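Long-range contacts in muconate lactonizing enzyme (Corynebacterium glutamicum, PDB 3I4K), which belongs to the enolase superfamily, joining an N-terminal capping domain to a beta/alpha barrel that binds a magnesium ion: residues H24-T29 against K169-A174; L144-L149 against T181-E186; L197-N202 against A220-F225; N245-A250 against A268-A273. One frame throughout, in Å; residues are numbered along the deposited sequence.

Contact 1 (H24-T29 against K169-A174); sequences HGFATT and KLKMGA. With ACY (acetic acid), chain I.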
loop_
_atom_site.group_PDB
_atom_site.type_symbol
_atom_site.label_atom_id
_atom_site.label_comp_id
_atom_site.label_asym_id
_atom_site.label_seq_id
_atom_site.Cartn_x
_atom_site.Cartn_y
_atom_site.Cartn_z
ATOM N N HIS A 24 10.783 -31.596 10.502
ATOM C CA HIS A 24 11.168 -30.190 10.616
ATOM C C HIS A 24 10.980 -29.756 12.064
ATOM O O HIS A 24 9.860 -29.530 12.513
ATOM C CB HIS A 24 10.315 -29.333 9.670
ATOM C CG HIS A 24 11.028 -28.127 9.149
ATOM N ND1 HIS A 24 12.240 -28.204 8.498
ATOM C CD2 HIS A 24 10.711 -26.810 9.198
ATOM C CE1 HIS A 24 12.642 -26.987 8.174
ATOM N NE2 HIS A 24 11.731 -26.124 8.587
ATOM N N GLY A 25 12.086 -29.640 12.788
ATOM C CA GLY A 25 12.007 -29.273 14.189
ATOM C C GLY A 25 12.167 -27.804 14.534
ATOM O O GLY A 25 13.080 -27.125 14.048
ATOM N N PHE A 26 11.273 -27.324 15.394
ATOM C CA PHE A 26 11.292 -25.940 15.847
ATOM C C PHE A 26 11.757 -25.900 17.302
ATOM O O PHE A 26 12.154 -26.920 17.876
ATOM C CB PHE A 26 9.893 -25.329 15.749
ATOM C CG PHE A 26 9.335 -25.296 14.352
ATOM C CD1 PHE A 26 9.575 -24.210 13.519
ATOM C CD2 PHE A 26 8.560 -26.350 13.872
ATOM C CE1 PHE A 26 9.053 -24.169 12.231
ATOM C CE2 PHE A 26 8.033 -26.318 12.584
ATOM C CZ PHE A 26 8.280 -25.226 11.764
ATOM N N ALA A 27 11.681 -24.717 17.901
ATOM C CA ALA A 27 12.098 -24.534 19.281
ATOM C C ALA A 27 11.381 -25.453 20.262
ATOM O O ALA A 27 12.002 -26.008 21.164
ATOM C CB ALA A 27 11.896 -23.073 19.699
ATOM N N THR A 28 10.076 -25.624 20.088
ATOM C CA THR A 28 9.321 -26.443 21.026
ATOM C C THR A 28 8.468 -27.551 20.424
ATOM O O THR A 28 7.791 -28.280 21.150
ATOM C CB THR A 28 8.421 -25.556 21.879
ATOM O OG1 THR A 28 7.367 -25.037 21.060
ATOM C CG2 THR A 28 9.228 -24.384 22.459
ATOM N N THR A 29 8.493 -27.678 19.105
ATOM C CA THR A 29 7.726 -28.715 18.431
ATOM C C THR A 29 8.541 -29.264 17.271
ATOM O O THR A 29 9.632 -28.780 16.972
ATOM C CB THR A 29 6.379 -28.182 17.857
ATOM O OG1 THR A 29 6.636 -27.132 16.913
ATOM C CG2 THR A 29 5.480 -27.663 18.971
ATOM N N LYS A 169 19.201 -20.249 6.727
ATOM C CA LYS A 169 18.598 -19.845 7.993
ATOM C C LYS A 169 18.523 -21.069 8.918
ATOM O O LYS A 169 17.953 -22.105 8.549
ATOM C CB LYS A 169 17.203 -19.287 7.722
ATOM C CG LYS A 169 16.336 -19.029 8.933
ATOM C CD LYS A 169 14.972 -18.559 8.462
ATOM C CE LYS A 169 13.925 -18.694 9.530
ATOM N NZ LYS A 169 12.654 -18.081 9.065
ATOM N N LEU A 170 19.102 -20.941 10.111
ATOM C CA LEU A 170 19.127 -22.019 11.101
ATOM C C LEU A 170 18.173 -21.778 12.273
ATOM O O LEU A 170 18.365 -20.847 13.063
ATOM C CB LEU A 170 20.543 -22.175 11.657
ATOM C CG LEU A 170 21.656 -22.443 10.646
ATOM C CD1 LEU A 170 23.012 -22.239 11.288
ATOM C CD2 LEU A 170 21.508 -23.853 10.127
ATOM N N LYS A 171 17.151 -22.619 12.392
ATOM C CA LYS A 171 16.201 -22.488 13.487
ATOM C C LYS A 171 16.905 -22.912 14.781
ATOM O O LYS A 171 17.765 -23.789 14.762
ATOM C CB LYS A 171 14.966 -23.368 13.229
ATOM C CG LYS A 171 14.022 -22.831 12.139
ATOM C CD LYS A 171 12.974 -23.865 11.713
ATOM C CE LYS A 171 11.823 -23.256 10.896
ATOM N NZ LYS A 171 12.179 -22.644 9.580
HETATM N N MSE A 172 16.556 -22.267 15.889
HETATM C CA MSE A 172 17.140 -22.563 17.195
HETATM C C MSE A 172 16.031 -22.489 18.233
HETATM O O MSE A 172 14.880 -22.236 17.901
HETATM C CB MSE A 172 18.189 -21.521 17.579
HETATM C CG MSE A 172 19.295 -21.282 16.577
HETATM SE SE MSE A 172 20.511 -19.903 17.248
HETATM C CE MSE A 172 21.409 -20.939 18.632
ATOM N N GLY A 173 16.386 -22.689 19.497
ATOM C CA GLY A 173 15.385 -22.587 20.543
ATOM C C GLY A 173 15.050 -23.865 21.272
ATOM O O GLY A 173 14.292 -23.839 22.245
ATOM N N ALA A 174 15.599 -24.981 20.804
ATOM C CA ALA A 174 15.348 -26.271 21.439
ATOM C C ALA A 174 16.474 -26.604 22.407
ATOM O O ALA A 174 17.659 -26.489 22.073
ATOM C CB ALA A 174 15.219 -27.373 20.381
HETATM C C ACY I . 9.110 -18.786 10.756
HETATM O O ACY I . 8.905 -18.485 11.920
HETATM O OXT ACY I . 9.972 -18.081 10.023
HETATM C CH3 ACY I . 8.393 -19.954 10.126
#

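Contact 2 (L144-L149 against T181-E186); sequences LGVLPL and TRRVAE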
loop_
_atom_site.group_PDB
_atom_site.type_symbol
_atom_site.label_atom_id
_atom_site.label_comp_id
_atom_site.label_asym_id
_atom_site.label_seq_id
_atom_site.Cartn_x
_atom_site.Cartn_y
_atom_site.Cartn_z
ATOM N N LEU A 144 16.814 -24.452 7.754
ATOM C CA LEU A 144 16.947 -25.788 8.303
ATOM C C LEU A 144 16.247 -25.803 9.651
ATOM O O LEU A 144 16.420 -24.882 10.452
ATOM C CB LEU A 144 18.420 -26.154 8.519
ATOM C CG LEU A 144 19.353 -26.361 7.327
ATOM C CD1 LEU A 144 19.804 -25.007 6.783
ATOM C CD2 LEU A 144 20.559 -27.181 7.774
ATOM N N GLY A 145 15.439 -26.828 9.902
ATOM C CA GLY A 145 14.791 -26.931 11.197
ATOM C C GLY A 145 15.920 -27.248 12.165
ATOM O O GLY A 145 17.071 -27.342 11.736
ATOM N N VAL A 146 15.625 -27.405 13.453
ATOM C CA VAL A 146 16.680 -27.712 14.409
ATOM C C VAL A 146 17.253 -29.087 14.056
ATOM O O VAL A 146 16.528 -30.075 13.999
ATOM C CB VAL A 146 16.147 -27.685 15.867
ATOM C CG1 VAL A 146 14.935 -28.587 15.999
ATOM C CG2 VAL A 146 17.247 -28.111 16.835
ATOM N N LEU A 147 18.557 -29.126 13.788
ATOM C CA LEU A 147 19.248 -30.358 13.398
ATOM C C LEU A 147 20.603 -30.448 14.073
ATOM O O LEU A 147 21.211 -29.433 14.391
ATOM C CB LEU A 147 19.512 -30.377 11.887
ATOM C CG LEU A 147 18.387 -30.365 10.858
ATOM C CD1 LEU A 147 18.899 -29.760 9.557
ATOM C CD2 LEU A 147 17.886 -31.780 10.639
ATOM N N PRO A 148 21.106 -31.676 14.275
ATOM C CA PRO A 148 22.416 -31.851 14.911
ATOM C C PRO A 148 23.480 -31.227 14.007
ATOM O O PRO A 148 23.288 -31.141 12.793
ATOM C CB PRO A 148 22.551 -33.373 15.010
ATOM C CG PRO A 148 21.116 -33.830 15.138
ATOM C CD PRO A 148 20.414 -32.970 14.117
ATOM N N LEU A 149 24.596 -30.803 14.591
ATOM C CA LEU A 149 25.670 -30.168 13.832
ATOM C C LEU A 149 26.064 -30.835 12.516
ATOM O O LEU A 149 26.142 -30.174 11.473
ATOM C CB LEU A 149 26.927 -30.042 14.694
ATOM C CG LEU A 149 28.152 -29.550 13.913
ATOM C CD1 LEU A 149 27.891 -28.161 13.364
ATOM C CD2 LEU A 149 29.372 -29.543 14.820
ATOM N N THR A 181 23.862 -22.697 21.085
ATOM C CA THR A 181 24.789 -21.684 20.584
ATOM C C THR A 181 26.027 -22.352 19.987
ATOM O O THR A 181 26.476 -22.003 18.887
ATOM C CB THR A 181 25.234 -20.738 21.729
ATOM O OG1 THR A 181 24.123 -19.934 22.147
ATOM C CG2 THR A 181 26.372 -19.832 21.280
ATOM N N ARG A 182 26.573 -23.312 20.729
ATOM C CA ARG A 182 27.763 -24.041 20.310
ATOM C C ARG A 182 27.506 -24.716 18.964
ATOM O O ARG A 182 28.336 -24.658 18.060
ATOM C CB ARG A 182 28.114 -25.086 21.375
ATOM C CG ARG A 182 29.607 -25.320 21.589
ATOM C CD ARG A 182 29.954 -25.170 23.070
ATOM N NE ARG A 182 29.018 -25.912 23.916
ATOM C CZ ARG A 182 28.685 -25.556 25.155
ATOM N NH1 ARG A 182 29.216 -24.469 25.700
ATOM N NH2 ARG A 182 27.800 -26.275 25.840
ATOM N N ARG A 183 26.339 -25.338 18.847
ATOM C CA ARG A 183 25.918 -26.030 17.638
ATOM C C ARG A 183 25.975 -25.105 16.425
ATOM O O ARG A 183 26.556 -25.452 15.391
ATOM C CB ARG A 183 24.489 -26.548 17.820
ATOM C CG ARG A 183 23.913 -27.270 16.620
ATOM C CD ARG A 183 22.486 -27.733 16.899
ATOM N NE ARG A 183 21.550 -26.621 17.058
ATOM C CZ ARG A 183 20.819 -26.106 16.070
ATOM N NH1 ARG A 183 20.914 -26.602 14.841
ATOM N NH2 ARG A 183 19.981 -25.101 16.311
ATOM N N VAL A 184 25.374 -23.924 16.561
ATOM C CA VAL A 184 25.336 -22.947 15.477
ATOM C C VAL A 184 26.694 -22.286 15.230
ATOM O O VAL A 184 27.102 -22.117 14.081
ATOM C CB VAL A 184 24.268 -21.852 15.758
ATOM C CG1 VAL A 184 24.355 -20.750 14.719
ATOM C CG2 VAL A 184 22.876 -22.477 15.735
ATOM N N ALA A 185 27.393 -21.915 16.299
ATOM C CA ALA A 185 28.695 -21.284 16.140
ATOM C C ALA A 185 29.618 -22.219 15.369
ATOM O O ALA A 185 30.303 -21.799 14.434
ATOM C CB ALA A 185 29.296 -20.956 17.502
ATOM N N GLU A 186 29.628 -23.492 15.764
ATOM C CA GLU A 186 30.474 -24.498 15.126
ATOM C C GLU A 186 30.098 -24.698 13.669
ATOM O O GLU A 186 30.962 -24.873 12.811
ATOM C CB GLU A 186 30.384 -25.836 15.880
ATOM C CG GLU A 186 31.228 -25.886 17.158
ATOM C CD GLU A 186 31.080 -27.196 17.936
ATOM O OE1 GLU A 186 31.171 -28.281 17.319
ATOM O OE2 GLU A 186 30.883 -27.136 19.172
#

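Contact 3 (L197-N202 against A220-F225); sequences LRIDIN and AGVELF. With MG (magnesium ion), chain J.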
loop_
_atom_site.group_PDB
_atom_site.type_symbol
_atom_site.label_atom_id
_atom_site.label_comp_id
_atom_site.label_asym_id
_atom_site.label_seq_id
_atom_site.Cartn_x
_atom_site.Cartn_y
_atom_site.Cartn_z
ATOM N N LEU A 197 24.772 -16.686 6.791
ATOM C CA LEU A 197 24.074 -17.443 7.820
ATOM C C LEU A 197 23.184 -16.584 8.708
ATOM O O LEU A 197 23.635 -15.577 9.246
ATOM C CB LEU A 197 25.091 -18.188 8.691
ATOM C CG LEU A 197 25.944 -19.243 7.977
ATOM C CD1 LEU A 197 26.933 -19.856 8.957
ATOM C CD2 LEU A 197 25.032 -20.321 7.384
ATOM N N ARG A 198 21.927 -17.000 8.853
ATOM C CA ARG A 198 20.950 -16.314 9.695
ATOM C C ARG A 198 20.367 -17.349 10.652
ATOM O O ARG A 198 20.424 -18.549 10.373
ATOM C CB ARG A 198 19.785 -15.750 8.872
ATOM C CG ARG A 198 20.159 -14.859 7.710
ATOM C CD ARG A 198 20.487 -15.692 6.493
ATOM N NE ARG A 198 20.829 -14.854 5.354
ATOM C CZ ARG A 198 19.942 -14.250 4.581
ATOM N NH1 ARG A 198 18.642 -14.388 4.820
ATOM N NH2 ARG A 198 20.360 -13.512 3.562
ATOM N N ILE A 199 19.825 -16.887 11.781
ATOM C CA ILE A 199 19.183 -17.784 12.735
ATOM C C ILE A 199 17.771 -17.282 13.025
ATOM O O ILE A 199 17.393 -16.181 12.609
ATOM C CB ILE A 199 19.988 -17.920 14.053
ATOM C CG1 ILE A 199 20.171 -16.558 14.721
ATOM C CG2 ILE A 199 21.321 -18.580 13.778
ATOM C CD1 ILE A 199 19.017 -16.179 15.625
ATOM N N ASP A 200 16.986 -18.107 13.707
ATOM C CA ASP A 200 15.612 -17.766 14.057
ATOM C C ASP A 200 15.254 -18.619 15.272
ATOM O O ASP A 200 15.273 -19.851 15.196
ATOM C CB ASP A 200 14.675 -18.077 12.881
ATOM C CG ASP A 200 13.236 -17.671 13.153
ATOM O OD1 ASP A 200 12.972 -17.170 14.261
ATOM O OD2 ASP A 200 12.362 -17.853 12.270
ATOM N N ILE A 201 14.951 -17.965 16.391
ATOM C CA ILE A 201 14.619 -18.674 17.618
ATOM C C ILE A 201 13.128 -18.657 17.923
ATOM O O ILE A 201 12.691 -19.119 18.983
ATOM C CB ILE A 201 15.385 -18.079 18.804
ATOM C CG1 ILE A 201 16.781 -17.660 18.337
ATOM C CG2 ILE A 201 15.534 -19.134 19.918
ATOM C CD1 ILE A 201 17.659 -17.112 19.430
ATOM N N ASN A 202 12.343 -18.128 16.992
ATOM C CA ASN A 202 10.901 -18.068 17.176
ATOM C C ASN A 202 10.470 -17.561 18.551
ATOM O O ASN A 202 9.608 -18.146 19.199
ATOM C CB ASN A 202 10.289 -19.446 16.903
ATOM C CG ASN A 202 10.114 -19.719 15.420
ATOM O OD1 ASN A 202 9.278 -19.095 14.758
ATOM N ND2 ASN A 202 10.906 -20.641 14.887
ATOM N N ALA A 220 30.992 -15.452 15.514
ATOM C CA ALA A 220 31.131 -16.628 14.653
ATOM C C ALA A 220 30.719 -16.355 13.208
ATOM O O ALA A 220 30.905 -17.202 12.333
ATOM C CB ALA A 220 30.312 -17.790 15.213
ATOM N N GLY A 221 30.137 -15.185 12.962
ATOM C CA GLY A 221 29.741 -14.854 11.608
ATOM C C GLY A 221 28.262 -14.811 11.289
ATOM O O GLY A 221 27.907 -14.484 10.160
ATOM N N VAL A 222 27.389 -15.138 12.239
ATOM C CA VAL A 222 25.956 -15.076 11.950
ATOM C C VAL A 222 25.617 -13.609 11.635
ATOM O O VAL A 222 25.933 -12.714 12.416
ATOM C CB VAL A 222 25.113 -15.580 13.145
ATOM C CG1 VAL A 222 23.640 -15.378 12.860
ATOM C CG2 VAL A 222 25.397 -17.055 13.393
ATOM N N GLU A 223 24.975 -13.375 10.495
ATOM C CA GLU A 223 24.654 -12.015 10.051
ATOM C C GLU A 223 23.264 -11.504 10.356
ATOM O O GLU A 223 22.987 -10.329 10.146
ATOM C CB GLU A 223 24.819 -11.891 8.536
ATOM C CG GLU A 223 26.105 -12.399 7.968
ATOM C CD GLU A 223 26.238 -12.016 6.512
ATOM O OE1 GLU A 223 25.265 -12.232 5.755
ATOM O OE2 GLU A 223 27.308 -11.498 6.130
ATOM N N LEU A 224 22.379 -12.369 10.817
ATOM C CA LEU A 224 21.029 -11.913 11.065
ATOM C C LEU A 224 20.341 -12.697 12.159
ATOM O O LEU A 224 20.292 -13.928 12.117
ATOM C CB LEU A 224 20.212 -12.010 9.765
ATOM C CG LEU A 224 18.773 -11.479 9.790
ATOM C CD1 LEU A 224 18.794 -9.967 9.710
ATOM C CD2 LEU A 224 17.992 -12.026 8.608
ATOM N N PHE A 225 19.809 -11.981 13.138
ATOM C CA PHE A 225 19.093 -12.628 14.226
ATOM C C PHE A 225 17.591 -12.401 14.075
ATOM O O PHE A 225 17.082 -11.317 14.382
ATOM C CB PHE A 225 19.547 -12.087 15.585
ATOM C CG PHE A 225 21.030 -12.182 15.826
ATOM C CD1 PHE A 225 21.750 -13.305 15.431
ATOM C CD2 PHE A 225 21.698 -11.162 16.497
ATOM C CE1 PHE A 225 23.124 -13.408 15.707
ATOM C CE2 PHE A 225 23.051 -11.252 16.775
ATOM C CZ PHE A 225 23.771 -12.381 16.379
HETATM MG MG MG J . 10.448 -16.747 11.749
HETATM O O HOH W 1 10.557 -16.076 13.731
#

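Contact 4 (N245-A250 against A268-A273); sequences NVSVMA and AADVIA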
loop_
_atom_site.group_PDB
_atom_site.type_symbol
_atom_site.label_atom_id
_atom_site.label_comp_id
_atom_site.label_asym_id
_atom_site.label_seq_id
_atom_site.Cartn_x
_atom_site.Cartn_y
_atom_site.Cartn_z
ATOM N N ASN A 245 25.784 -5.319 17.161
ATOM C CA ASN A 245 25.932 -4.703 15.852
ATOM C C ASN A 245 25.462 -5.576 14.694
ATOM O O ASN A 245 25.802 -5.309 13.539
ATOM C CB ASN A 245 27.379 -4.247 15.603
ATOM C CG ASN A 245 27.565 -2.759 15.864
ATOM O OD1 ASN A 245 26.679 -1.961 15.562
ATOM N ND2 ASN A 245 28.719 -2.379 16.416
ATOM N N VAL A 246 24.693 -6.625 14.977
ATOM C CA VAL A 246 24.184 -7.442 13.880
ATOM C C VAL A 246 22.678 -7.213 13.749
ATOM O O VAL A 246 21.952 -7.101 14.745
ATOM C CB VAL A 246 24.512 -8.969 14.036
ATOM C CG1 VAL A 246 25.324 -9.211 15.279
ATOM C CG2 VAL A 246 23.242 -9.795 14.020
ATOM N N SER A 247 22.230 -7.103 12.506
ATOM C CA SER A 247 20.831 -6.851 12.211
ATOM C C SER A 247 19.924 -7.882 12.821
ATOM O O SER A 247 20.313 -9.038 13.050
ATOM C CB SER A 247 20.587 -6.841 10.698
ATOM O OG SER A 247 21.355 -5.842 10.078
ATOM N N VAL A 248 18.696 -7.441 13.052
ATOM C CA VAL A 248 17.639 -8.263 13.602
ATOM C C VAL A 248 16.497 -8.238 12.587
ATOM O O VAL A 248 16.305 -7.243 11.884
ATOM C CB VAL A 248 17.145 -7.675 14.942
ATOM C CG1 VAL A 248 15.722 -8.128 15.230
ATOM C CG2 VAL A 248 18.089 -8.085 16.066
HETATM N N MSE A 249 15.764 -9.339 12.484
HETATM C CA MSE A 249 14.612 -9.403 11.587
HETATM C C MSE A 249 13.396 -9.705 12.459
HETATM O O MSE A 249 13.406 -10.661 13.244
HETATM C CB MSE A 249 14.782 -10.494 10.513
HETATM C CG MSE A 249 13.503 -10.748 9.694
HETATM SE SE MSE A 249 13.814 -11.453 7.900
HETATM C CE MSE A 249 14.116 -13.322 8.381
ATOM N N ALA A 250 12.361 -8.878 12.338
ATOM C CA ALA A 250 11.151 -9.061 13.130
ATOM C C ALA A 250 10.202 -9.985 12.385
ATOM O O ALA A 250 9.996 -9.829 11.183
ATOM C CB ALA A 250 10.476 -7.705 13.388
ATOM N N ALA A 268 13.492 -1.145 16.125
ATOM C CA ALA A 268 13.664 -2.510 16.601
ATOM C C ALA A 268 14.228 -3.543 15.628
ATOM O O ALA A 268 14.621 -4.642 16.058
ATOM C CB ALA A 268 12.317 -3.007 17.171
ATOM N N ALA A 269 14.279 -3.210 14.337
ATOM C CA ALA A 269 14.779 -4.165 13.354
ATOM C C ALA A 269 15.110 -3.582 11.986
ATOM O O ALA A 269 14.400 -2.709 11.478
ATOM C CB ALA A 269 13.766 -5.294 13.177
ATOM N N ASP A 270 16.185 -4.098 11.390
ATOM C CA ASP A 270 16.625 -3.680 10.068
ATOM C C ASP A 270 15.766 -4.348 9.014
ATOM O O ASP A 270 15.594 -3.824 7.916
ATOM C CB ASP A 270 18.078 -4.092 9.824
ATOM C CG ASP A 270 19.054 -3.331 10.688
ATOM O OD1 ASP A 270 20.270 -3.617 10.607
ATOM O OD2 ASP A 270 18.617 -2.453 11.447
ATOM N N VAL A 271 15.218 -5.509 9.346
ATOM C CA VAL A 271 14.415 -6.239 8.375
ATOM C C VAL A 271 13.093 -6.743 8.932
ATOM O O VAL A 271 12.987 -7.068 10.113
ATOM C CB VAL A 271 15.214 -7.449 7.837
ATOM C CG1 VAL A 271 14.530 -8.037 6.588
ATOM C CG2 VAL A 271 16.647 -7.028 7.546
ATOM N N ILE A 272 12.086 -6.816 8.071
ATOM C CA ILE A 272 10.775 -7.317 8.469
ATOM C C ILE A 272 10.432 -8.554 7.641
ATOM O O ILE A 272 10.497 -8.524 6.408
ATOM C CB ILE A 272 9.666 -6.274 8.250
ATOM C CG1 ILE A 272 9.802 -5.147 9.284
ATOM C CG2 ILE A 272 8.287 -6.939 8.374
ATOM C CD1 ILE A 272 8.697 -4.131 9.211
ATOM N N ALA A 273 10.076 -9.640 8.323
ATOM C CA ALA A 273 9.709 -10.885 7.644
ATOM C C ALA A 273 8.268 -10.727 7.184
ATOM O O ALA A 273 7.339 -10.900 7.965
ATOM C CB ALA A 273 9.839 -12.071 8.609
HETATM O O HOH W 2 18.521 -4.582 13.504
#

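Contact 1 (H24-T29 against K169-A174)
Lys171 reaches from its strand to Phe26 and His24, and its aliphatic chain does most of the touching. It runs side by side with Phe26, both pointing the same way, and Lys171 CE comes to 3.2 Å from Phe26 CE1, obliquely to the ring. The chain is extended as far as CE, where a bend (chi4 63°) carries NZ off the phenyl ring. There it passes the edge of the His24 imidazole, near the ring plane, with 3.6 Å between Lys171 NZ and His24 NE2. His24 NE2 is buried here and has no hydrogen-bond partner in the model. The Phe26 ring also meets Trp60, the planes at about 45°.

Further along, Gly173, with positive phi (113°), brings its CA to 4.0 Å from Ala27 CA. Ala27 CB lies 3.6 Å from Met172 O, and Ala174 CA makes a CH...O contact of 3.4 Å to Ala27 O. Lys169 sends its extended chain elsewhere: Lys169 NZ donates to the acetic acid OXT at 2.8 Å and forms salt bridges with Glu226 and Glu329. The two lysines, separated by one residue on the second strand of the barrel under a loop of the N-terminal domain, resemble the Lys-X-Lys pattern of enolase-superfamily active sites.

Contact 2 (L144-L149 against T181-E186)
In the turn between the first barrel strand, 137-144, and helix 149-163, Val146, Leu147 and Leu149 rest against Arg183 and Glu186 of helix 177-189. Arg183 carries the contact. Its chain leaves with CG anti to the backbone N and stays extended until it bends at chi3 (67°), which swings the guanidinium over the turn. Arg183 NH1 donates to Leu147 O at 2.9 Å, landing on a lone pair in the carbonyl plane. The bond is bent at the hydrogen (132°), and the oxygen lies 32° out of the guanidinium plane. One face of that plane has Val146 CG2 over its centre, 4.1 Å from Arg183 NH2, while on the opposite face Val184 CG2 sits toward the rim.

NH2 is engaged as well: it forms a salt bridge with Asp180 and a hydrogen bond to Lys171 O, so several partners fix the rotation of the group. Leu149 touches the helix with both methyls. Leu149 CD1 lies 3.6 Å from Arg183 O, and the Leu149 and Glu186 side chains cross at about a right angle, with Leu149 CD2 3.3 Å from Glu186 OE1. Pro148, at the N-cap position, precedes helix 149-163. The arginine thus joins the start of that helix to helix 177-189 and to the end of strand 167-171, while Val146 pairs through its backbone with Gly25 of strand 8-25.

Contact 3 (L197-N202 against A220-F225)
Val222 to Phe225 run alongside Leu197 to Ile199, once Gly221 has closed helix 207-219 in a Schellman motif with positive phi. Val222 puts CG1 4.1 Å from Ile199 CG2, the two side chains crossing at about a right angle. At Glu223 the backbone takes over: Glu223 N donates to Leu197 O at 2.9 Å. Its carboxylate turns to Ser196, whose OG also meets Arg198 NE, so the acid and the arginine share a neighbour without touching each other.

Leu224 gives its carbonyl to the other strand, Ile199 N donating to Leu224 O at 3.0 Å. Its side chain lies on the other face from Ile199, where Leu224 CB packs 3.5 Å from Arg198 CG, beyond which the arginine chain bends at chi2. Phe225 completes the parallel pairing with Ile199. Ile199 CG1, held between its own backbone N and carbonyl carbon (chi1 59°), meets the edge of the phenyl ring at Phe225 CD1, 3.7 Å away, while helices 207-219 and 234-244 also pack against the ring.

Beyond the paired residues, Asp200 OD2 binds the magnesium ion at 2.3 Å, and Asp200 OD1 accepts from Asn202 N at 3.0 Å in an Asx turn. With one oxygen on the metal and the other on the backbone, the carboxylate has little freedom to rotate. Parallel backbone bonds and apolar packing therefore bring strand ends together where Asp200, Glu226 and Asp251 converge on the metal.

Contact 4 (N245-A250 against A268-A273)
The carboxylate of Asp270 is the flat group at this contact, and Ser247 meets it at one oxygen: Ser247 OG donates to Asp270 OD1, a short bond at 2.5 Å, on the anti side and 24° out of the carboxylate plane. Nearby, a water accepts from Val248 N and, weakly, from Asp270 N, tying the backbones together beside the acid.

From there the strands 247-250 and 271-273 pair in parallel, 30° apart. Val248 O takes Val271 N at 3.3 Å and a weak bond from Asp270 N. Ala250 is bound through both its backbone N and its O: Ala250 N donates to Val271 O at 2.9 Å, and Ala250 O accepts from Ala273 N at 2.9 Å.

Met249, a selenomethionine, shares a face with Val271. Its CG is anti to the backbone N and the chain bends at chi3 (80°), which lays Met249 SE 3.7 Å from Val271 CG1; Met249 CG lies 4.0 Å from Ala273 CB. His300 of strand 298-301 touches both Met249 and Val271. Ala269 CB sits by Val248 CG1 and Ala250, with 4.1 Å between Ala269 CB and Ala250 CB.

The contact is thus apolar along the buried strands, its side-chain hydrogen bond being at the outer end where Asp270 is exposed. At the other end the Ala273 side chain is about 6 Å from the magnesium ion, and Asp251, a ligand of that ion, directly follows Ala250.

In the fold
Contacts 1 and 2 interleave along the chain, then contacts 3 and 4 follow in series. Contact 1 sets a loop of the N-terminal domain on the barrel, and contact 2, its centre about 10 Å away, lies on the outside between turn and helix. Contacts 1, 3 and 4 reach one run of parallel strands: 167-171 adjoins 196-200, and 224-226 adjoins 247-250, with centres of contacts 3 and 4 about 10 Å apart and those of 1 and 4 about 19 Å. Contacts 3 and 4 each close a beta-alpha-beta unit. Contacts 1, 3 and 4 follow the barrel wall around the magnesium ion, whose ligands sit at the ends of successive strands, facing the capping domain.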